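Local coordinates for protein 5-dehydro-2-deoxygluconokinase (Bacillus halodurans C-125, PDB 2QCV) that probably phosphorylates 5-dehydro-2-deoxy-D-gluconate with ATP in myo-inositol breakdown, as a member of the PfkB (ribokinase-like) carbohydrate kinase family, at residues A[273-276]-A[277-281]. Sequence-based numbering, arbitrary orientation.
Sequences DSYA and SAFLY
Y275 and F279 sit one helical turn apart on helix 271-284 and run alongside each other in the same direction. Y275 leaves the helix with CG anti to the backbone N (chi1 -174°). Its CB points away from 277-281, yet the end of the side chain comes nearer. On the ring, CE1 reaches F279 CB at 4.2 Å, an oblique apolar touch. At the tip, OH hydrogen-bonds S246 OG, and K240 makes a cation-pi contact with the ring. Both aromatic side chains pack on V238 of strand 236-240, F279 also on L236, and Y275 also on L293 of helix 289-305.

Regular alpha-helical i to i+4 backbone bonds join the two segments, such as F279 N to Y275 O at 2.9 Å and L280 N to A276 O at 2.9 Å. D273 O receives S277 N at 3.0 Å. With chi1 at 50°, S277 OG sits between its own backbone N and carbonyl carbon, 3.0 Å from D273 O and 3.1 Å from S274 O. The D273 carboxylate turns away: OD1 hydrogen-bonds S46 OG and a triethylene glycol, probably from the crystallisation liquor, and OD2 hydrogen-bonds N49 ND2. The chemistry implies two kinds of packing: aromatic rings set this helix against the sheet, while the buried S277 hydroxyl lies among backbone carbonyl oxygens of its own helix.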
loop_
_atom_site.group_PDB
_atom_site.type_symbol
_atom_site.label_atom_id
_atom_site.label_comp_id
_atom_site.label_asym_id
_atom_site.label_seq_id
_atom_site.Cartn_x
_atom_site.Cartn_y
_atom_site.Cartn_z
ATOM N N ASP A 273 -1.424 4.452 -32.733
ATOM C CA ASP A 273 -1.689 3.012 -32.827
ATOM C C ASP A 273 -2.103 2.618 -34.238
ATOM O O ASP A 273 -1.765 1.525 -34.719
ATOM C CB ASP A 273 -2.758 2.647 -31.819
ATOM C CG ASP A 273 -2.326 2.924 -30.401
ATOM O OD1 ASP A 273 -1.115 2.767 -30.062
ATOM O OD2 ASP A 273 -3.220 3.233 -29.587
ATOM N N SER A 274 -2.840 3.519 -34.894
ATOM C CA SER A 274 -3.167 3.401 -36.318
ATOM C C SER A 274 -1.894 3.471 -37.171
ATOM O O SER A 274 -1.721 2.670 -38.113
ATOM C CB SER A 274 -4.155 4.488 -36.753
ATOM O OG SER A 274 -5.483 4.027 -36.599
ATOM N N TYR A 275 -0.994 4.389 -36.819
ATOM C CA TYR A 275 0.289 4.484 -37.500
ATOM C C TYR A 275 1.063 3.156 -37.429
ATOM O O TYR A 275 1.510 2.646 -38.444
ATOM C CB TYR A 275 1.091 5.671 -36.957
ATOM C CG TYR A 275 2.373 5.933 -37.701
ATOM C CD1 TYR A 275 3.460 5.073 -37.570
ATOM C CD2 TYR A 275 2.504 7.041 -38.548
ATOM C CE1 TYR A 275 4.650 5.302 -38.270
ATOM C CE2 TYR A 275 3.691 7.285 -39.229
ATOM C CZ TYR A 275 4.750 6.424 -39.091
ATOM O OH TYR A 275 5.918 6.667 -39.763
ATOM N N ALA A 276 1.167 2.576 -36.235
ATOM C CA ALA A 276 1.969 1.371 -36.024
ATOM C C ALA A 276 1.353 0.195 -36.750
ATOM O O ALA A 276 2.076 -0.566 -37.387
ATOM C CB ALA A 276 2.102 1.054 -34.532
ATOM N N SER A 277 0.041 0.026 -36.636
ATOM C CA SER A 277 -0.620 -1.131 -37.278
ATOM C C SER A 277 -0.460 -1.081 -38.801
ATOM O O SER A 277 -0.083 -2.065 -39.418
ATOM C CB SER A 277 -2.091 -1.232 -36.858
ATOM O OG SER A 277 -2.801 -0.044 -36.998
ATOM N N ALA A 278 -0.698 0.090 -39.401
ATOM C CA ALA A 278 -0.606 0.227 -40.866
ATOM C C ALA A 278 0.851 0.183 -41.354
ATOM O O ALA A 278 1.136 -0.366 -42.422
ATOM C CB ALA A 278 -1.322 1.504 -41.356
ATOM N N PHE A 279 1.771 0.780 -40.599
ATOM C CA PHE A 279 3.189 0.697 -40.926
ATOM C C PHE A 279 3.655 -0.764 -40.907
ATOM O O PHE A 279 4.272 -1.257 -41.866
ATOM C CB PHE A 279 4.013 1.525 -39.937
ATOM C CG PHE A 279 5.499 1.416 -40.145
ATOM C CD1 PHE A 279 6.176 2.264 -41.015
ATOM C CD2 PHE A 279 6.227 0.497 -39.449
ATOM C CE1 PHE A 279 7.561 2.142 -41.212
ATOM C CE2 PHE A 279 7.599 0.372 -39.625
ATOM C CZ PHE A 279 8.267 1.193 -40.520
ATOM N N LEU A 280 3.288 -1.494 -39.851
ATOM C CA LEU A 280 3.672 -2.898 -39.783
ATOM C C LEU A 280 2.986 -3.737 -40.840
ATOM O O LEU A 280 3.591 -4.626 -41.421
ATOM C CB LEU A 280 3.404 -3.491 -38.410
ATOM C CG LEU A 280 4.247 -2.873 -37.275
ATOM C CD1 LEU A 280 3.703 -3.319 -35.873
ATOM C CD2 LEU A 280 5.715 -3.243 -37.497
ATOM N N TYR A 281 1.708 -3.493 -41.076
ATOM C CA TYR A 281 1.050 -4.165 -42.198
ATOM C C TYR A 281 1.824 -4.004 -43.497
ATOM O O TYR A 281 2.040 -4.978 -44.245
ATOM C CB TYR A 281 -0.373 -3.648 -42.374
ATOM C CG TYR A 281 -0.992 -4.013 -43.696
ATOM C CD1 TYR A 281 -1.691 -5.204 -43.850
ATOM C CD2 TYR A 281 -0.905 -3.154 -44.781
ATOM C CE1 TYR A 281 -2.292 -5.541 -45.091
ATOM C CE2 TYR A 281 -1.459 -3.494 -46.032
ATOM C CZ TYR A 281 -2.178 -4.678 -46.157
ATOM O OH TYR A 281 -2.748 -4.997 -47.359
#